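Local coordinates for protein PfVFT1 (Plasmodium falciparum, PDB 5JKQ) that is of unestablished function but has the bi-lobed architecture of a Venus flytrap, solute-binding-type protein and so probably binds a small ligand between its lobes, at residues Ser234-Lys246 / Gly251-Ile265. The protein carries 3 engineered substitutions. Residues are numbered along the deposited sequence; the frame is centred on the assembly and turned at random.
Sequences SSYIDLSKSVLSK and GVISGIPFNFNEHKI
Tyr-236, in the first turn of helix 236-244, carries most of the aromatic contact with the loop after strand 251-253. Its first torsion places CG anti to the backbone N (chi1 171°), which carries the ring toward the loop. Pro-257 CD lies over one face, 3.6 Å from the Tyr-236 ring centroid and 15° off the normal, a CH-pi contact. The ring presents an edge to the face of Phe-258, a T-shaped pair with planes at 83° and Tyr-236 CE2 over the centre of the Phe-258 ring. Ile-253 CD1 meets the ring edge, 3.7 Å from Tyr-236 CD1.

Among polar contacts, Tyr-236 OH is 2.7 Å from Phe-258 O, a weak bond whose proton has an alternative acceptor. A water linked to the same hydroxyl accepts from Phe-260 N at 3.0 Å. Ser-240 OG donates to Tyr-236 O, 2.8 Å away, from above the carbonyl plane on the face opposite Ser-240 N, so two donors grip that oxygen.

Apolar packing continues along the helix. Leu-244 CD1 covers a face of Phe-260 in a CH-pi contact, while Leu-244 CD2 meets Ile-265 CD1 at 3.6 Å. Leu-239 CD1 lies 3.7 Å from Gly-251 CA, and Val-243 CG2 also packs directly on the glycine backbone.

The helix thus packs against one lobe's mixed sheet, with Leu-239 also touching Met-182 and Ala-208. Contact with the loop is chiefly aromatic and aliphatic, supplemented by a weak hydroxyl-to-carbonyl bond and a water bridge.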
loop_
_atom_site.group_PDB
_atom_site.type_symbol
_atom_site.label_atom_id
_atom_site.label_comp_id
_atom_site.label_asym_id
_atom_site.label_seq_id
_atom_site.Cartn_x
_atom_site.Cartn_y
_atom_site.Cartn_z
ATOM N N SER A 234 10.826 2.090 17.828
ATOM C CA SER A 234 9.559 2.810 17.718
ATOM C C SER A 234 9.734 4.204 17.116
ATOM O O SER A 234 8.757 4.933 16.938
ATOM C CB SER A 234 8.902 2.927 19.096
ATOM O OG SER A 234 8.737 1.651 19.691
ATOM N N SER A 235 10.972 4.579 16.809
ATOM C CA SER A 235 11.236 5.896 16.243
ATOM C C SER A 235 12.557 5.937 15.488
ATOM O O SER A 235 13.405 5.058 15.637
ATOM C CB SER A 235 11.243 6.958 17.346
ATOM O OG SER A 235 12.343 6.781 18.221
ATOM N N TYR A 236 12.712 6.973 14.671
ATOM C CA TYR A 236 13.934 7.194 13.915
ATOM C C TYR A 236 15.136 7.316 14.846
ATOM O O TYR A 236 16.205 6.774 14.567
ATOM C CB TYR A 236 13.783 8.448 13.056
ATOM C CG TYR A 236 15.047 8.917 12.375
ATOM C CD1 TYR A 236 15.644 8.163 11.375
ATOM C CD2 TYR A 236 15.627 10.132 12.714
ATOM C CE1 TYR A 236 16.793 8.597 10.741
ATOM C CE2 TYR A 236 16.774 10.576 12.084
ATOM C CZ TYR A 236 17.353 9.805 11.098
ATOM O OH TYR A 236 18.495 10.241 10.468
ATOM N N ILE A 237 14.947 8.017 15.961
ATOM C CA ILE A 237 16.020 8.231 16.924
ATOM C C ILE A 237 16.458 6.904 17.545
ATOM O O ILE A 237 17.650 6.673 17.739
ATOM C CB ILE A 237 15.587 9.225 18.025
ATOM C CG1 ILE A 237 15.407 10.616 17.415
ATOM C CG2 ILE A 237 16.618 9.289 19.161
ATOM C CD1 ILE A 237 14.716 11.612 18.324
ATOM N N ASP A 238 15.494 6.035 17.844
ATOM C CA ASP A 238 15.798 4.713 18.388
ATOM C C ASP A 238 16.578 3.894 17.373
ATOM O O ASP A 238 17.646 3.360 17.673
ATOM C CB ASP A 238 14.519 3.962 18.770
ATOM C CG ASP A 238 13.741 4.649 19.873
ATOM O OD1 ASP A 238 14.350 5.408 20.654
ATOM O OD2 ASP A 238 12.516 4.419 19.963
ATOM N N LEU A 239 16.016 3.801 16.172
ATOM C CA LEU A 239 16.627 3.076 15.065
ATOM C C LEU A 239 18.060 3.563 14.849
ATOM O O LEU A 239 18.991 2.762 14.764
ATOM C CB LEU A 239 15.770 3.261 13.803
ATOM C CG LEU A 239 16.054 2.564 12.463
ATOM C CD1 LEU A 239 17.324 3.071 11.786
ATOM C CD2 LEU A 239 16.088 1.053 12.629
ATOM N N SER A 240 18.230 4.881 14.799
ATOM C CA SER A 240 19.526 5.482 14.507
ATOM C C SER A 240 20.553 5.199 15.598
ATOM O O SER A 240 21.722 4.942 15.307
ATOM C CB SER A 240 19.381 6.992 14.321
ATOM O OG SER A 240 18.586 7.291 13.186
ATOM N N LYS A 241 20.111 5.258 16.849
ATOM C CA LYS A 241 20.974 4.972 17.989
ATOM C C LYS A 241 21.612 3.592 17.847
ATOM O O LYS A 241 22.786 3.402 18.163
ATOM C CB LYS A 241 20.168 5.063 19.289
ATOM C CG LYS A 241 20.995 4.989 20.562
ATOM C CD LYS A 241 20.680 6.161 21.486
ATOM C CE LYS A 241 21.380 6.035 22.834
ATOM N NZ LYS A 241 20.693 5.070 23.742
ATOM N N SER A 242 20.833 2.640 17.342
ATOM C CA SER A 242 21.280 1.258 17.215
ATOM C C SER A 242 22.346 1.091 16.132
ATOM O O SER A 242 23.290 0.319 16.299
ATOM C CB SER A 242 20.088 0.350 16.912
ATOM O OG SER A 242 20.490 -1.001 16.788
ATOM N N VAL A 243 22.188 1.804 15.022
ATOM C CA VAL A 243 23.178 1.769 13.951
ATOM C C VAL A 243 24.471 2.448 14.397
ATOM O O VAL A 243 25.565 1.966 14.105
ATOM C CB VAL A 243 22.645 2.447 12.669
ATOM C CG1 VAL A 243 23.747 2.597 11.616
ATOM C CG2 VAL A 243 21.480 1.652 12.105
ATOM N N LEU A 244 24.338 3.568 15.101
ATOM C CA LEU A 244 25.495 4.318 15.580
ATOM C C LEU A 244 26.225 3.559 16.685
ATOM O O LEU A 244 27.452 3.608 16.772
ATOM C CB LEU A 244 25.067 5.699 16.085
ATOM C CG LEU A 244 24.547 6.662 15.016
ATOM C CD1 LEU A 244 23.878 7.865 15.656
ATOM C CD2 LEU A 244 25.672 7.112 14.099
ATOM N N SER A 245 25.468 2.852 17.520
ATOM C CA SER A 245 26.051 2.044 18.588
ATOM C C SER A 245 26.725 0.794 18.031
ATOM O O SER A 245 27.345 0.034 18.776
ATOM C CB SER A 245 24.982 1.639 19.604
ATOM O OG SER A 245 24.124 0.651 19.063
ATOM N N LYS A 246 26.576 0.577 16.727
ATOM C CA LYS A 246 27.273 -0.498 16.025
ATOM C C LYS A 246 26.715 -1.881 16.376
ATOM O O LYS A 246 27.364 -2.899 16.129
ATOM C CB LYS A 246 28.769 -0.436 16.343
ATOM C CG LYS A 246 29.681 -0.749 15.176
ATOM C CD LYS A 246 30.915 0.137 15.223
ATOM C CE LYS A 246 31.930 -0.255 14.167
ATOM N NZ LYS A 246 33.098 0.669 14.151
ATOM N N GLY A 251 20.317 0.155 9.225
ATOM C CA GLY A 251 18.984 0.521 9.657
ATOM C C GLY A 251 18.108 0.712 8.435
ATOM O O GLY A 251 18.466 1.459 7.522
ATOM N N VAL A 252 16.973 0.022 8.409
ATOM C CA VAL A 252 16.027 0.128 7.305
ATOM C C VAL A 252 14.870 1.030 7.712
ATOM O O VAL A 252 14.234 0.810 8.744
ATOM C CB VAL A 252 15.476 -1.246 6.881
ATOM C CG1 VAL A 252 14.710 -1.125 5.570
ATOM C CG2 VAL A 252 16.605 -2.261 6.744
ATOM N N ILE A 253 14.596 2.039 6.893
ATOM C CA ILE A 253 13.585 3.029 7.229
ATOM C C ILE A 253 13.080 3.733 5.969
ATOM O O ILE A 253 13.819 3.893 4.999
ATOM C CB ILE A 253 14.147 4.054 8.245
ATOM C CG1 ILE A 253 13.018 4.881 8.858
ATOM C CG2 ILE A 253 15.221 4.940 7.599
ATOM C CD1 ILE A 253 13.375 5.470 10.206
ATOM N N SER A 254 11.815 4.141 5.988
ATOM C CA SER A 254 11.175 4.722 4.811
ATOM C C SER A 254 11.433 6.222 4.667
ATOM O O SER A 254 11.224 6.787 3.593
ATOM C CB SER A 254 9.667 4.469 4.858
ATOM O OG SER A 254 9.390 3.088 5.015
ATOM N N GLY A 255 11.880 6.864 5.742
ATOM C CA GLY A 255 12.111 8.298 5.721
ATOM C C GLY A 255 13.173 8.776 6.691
ATOM O O GLY A 255 13.517 8.084 7.649
ATOM N N ILE A 256 13.684 9.977 6.429
ATOM C CA ILE A 256 14.731 10.591 7.240
ATOM C C ILE A 256 14.272 11.974 7.717
ATOM O O ILE A 256 14.321 12.938 6.955
ATOM C CB ILE A 256 16.052 10.727 6.442
ATOM C CG1 ILE A 256 16.504 9.362 5.907
ATOM C CG2 ILE A 256 17.144 11.361 7.296
ATOM C CD1 ILE A 256 16.845 8.335 6.984
ATOM N N PRO A 257 13.811 12.071 8.977
ATOM C CA PRO A 257 13.386 13.358 9.546
ATOM C C PRO A 257 14.499 14.409 9.578
ATOM O O PRO A 257 14.253 15.566 9.237
ATOM C CB PRO A 257 12.960 12.990 10.972
ATOM C CG PRO A 257 12.647 11.549 10.921
ATOM C CD PRO A 257 13.583 10.961 9.918
ATOM N N PHE A 258 15.697 14.005 9.997
ATOM C CA PHE A 258 16.858 14.894 10.017
ATOM C C PHE A 258 18.130 14.094 9.739
ATOM O O PHE A 258 18.130 12.866 9.842
ATOM C CB PHE A 258 16.964 15.635 11.356
ATOM C CG PHE A 258 17.080 14.728 12.552
ATOM C CD1 PHE A 258 18.308 14.210 12.930
ATOM C CD2 PHE A 258 15.962 14.406 13.304
ATOM C CE1 PHE A 258 18.417 13.378 14.032
ATOM C CE2 PHE A 258 16.065 13.576 14.408
ATOM C CZ PHE A 258 17.293 13.062 14.772
ATOM N N ASN A 259 19.205 14.795 9.385
ATOM C CA ASN A 259 20.462 14.153 9.004
ATOM C C ASN A 259 21.457 14.048 10.155
ATOM O O ASN A 259 21.616 14.980 10.941
ATOM C CB ASN A 259 21.128 14.918 7.854
ATOM C CG ASN A 259 20.318 14.882 6.572
ATOM O OD1 ASN A 259 19.887 15.920 6.070
ATOM N ND2 ASN A 259 20.122 13.687 6.027
ATOM N N PHE A 260 22.125 12.904 10.245
ATOM C CA PHE A 260 23.290 12.769 11.109
ATOM C C PHE A 260 24.515 13.209 10.321
ATOM O O PHE A 260 24.407 13.509 9.131
ATOM C CB PHE A 260 23.435 11.336 11.612
ATOM C CG PHE A 260 22.428 10.965 12.661
ATOM C CD1 PHE A 260 22.641 11.293 13.990
ATOM C CD2 PHE A 260 21.263 10.301 12.321
ATOM C CE1 PHE A 260 21.713 10.961 14.960
ATOM C CE2 PHE A 260 20.334 9.965 13.285
ATOM C CZ PHE A 260 20.558 10.295 14.607
ATOM N N ASN A 261 25.670 13.255 10.979
ATOM C CA ASN A 261 26.891 13.757 10.355
ATOM C C ASN A 261 27.182 13.087 9.011
ATOM O O ASN A 261 27.265 11.863 8.915
ATOM C CB ASN A 261 28.085 13.566 11.298
ATOM C CG ASN A 261 29.347 14.253 10.794
ATOM O OD1 ASN A 261 29.341 14.908 9.753
ATOM N ND2 ASN A 261 30.435 14.113 11.543
ATOM N N GLU A 262 27.317 13.920 7.982
ATOM C CA GLU A 262 27.660 13.487 6.626
ATOM C C GLU A 262 28.824 12.501 6.583
ATOM O O GLU A 262 28.813 11.547 5.807
ATOM C CB GLU A 262 28.015 14.707 5.768
ATOM C CG GLU A 262 27.127 14.917 4.560
ATOM C CD GLU A 262 27.313 16.293 3.942
ATOM O OE1 GLU A 262 26.382 17.123 4.043
ATOM O OE2 GLU A 262 28.387 16.547 3.359
ATOM N N HIS A 263 29.825 12.741 7.420
ATOM C CA HIS A 263 31.081 12.004 7.350
ATOM C C HIS A 263 31.031 10.678 8.101
ATOM O O HIS A 263 31.929 9.847 7.960
ATOM C CB HIS A 263 32.215 12.870 7.904
ATOM C CG HIS A 263 32.297 14.225 7.271
ATOM N ND1 HIS A 263 32.464 15.381 8.003
ATOM C CD2 HIS A 263 32.231 14.608 5.974
ATOM C CE1 HIS A 263 32.497 16.417 7.185
ATOM N NE2 HIS A 263 32.359 15.976 5.948
ATOM N N LYS A 264 29.978 10.480 8.889
ATOM C CA LYS A 264 29.861 9.291 9.730
ATOM C C LYS A 264 28.761 8.345 9.259
ATOM O O LYS A 264 28.891 7.126 9.381
ATOM C CB LYS A 264 29.597 9.704 11.180
ATOM C CG LYS A 264 30.750 10.470 11.828
ATOM C CD LYS A 264 31.909 9.556 12.226
ATOM C CE LYS A 264 31.744 8.987 13.640
ATOM N NZ LYS A 264 30.691 7.932 13.754
ATOM N N ILE A 265 27.680 8.905 8.729
ATOM C CA ILE A 265 26.518 8.113 8.345
ATOM C C ILE A 265 26.241 8.232 6.856
ATOM O O ILE A 265 26.468 9.275 6.239
ATOM C CB ILE A 265 25.268 8.537 9.161
ATOM C CG1 ILE A 265 25.313 7.903 10.557
ATOM C CG2 ILE A 265 23.961 8.157 8.452
ATOM C CD1 ILE A 265 25.090 6.380 10.600
HETATM O O HOH W 1 21.132 10.478 8.862
#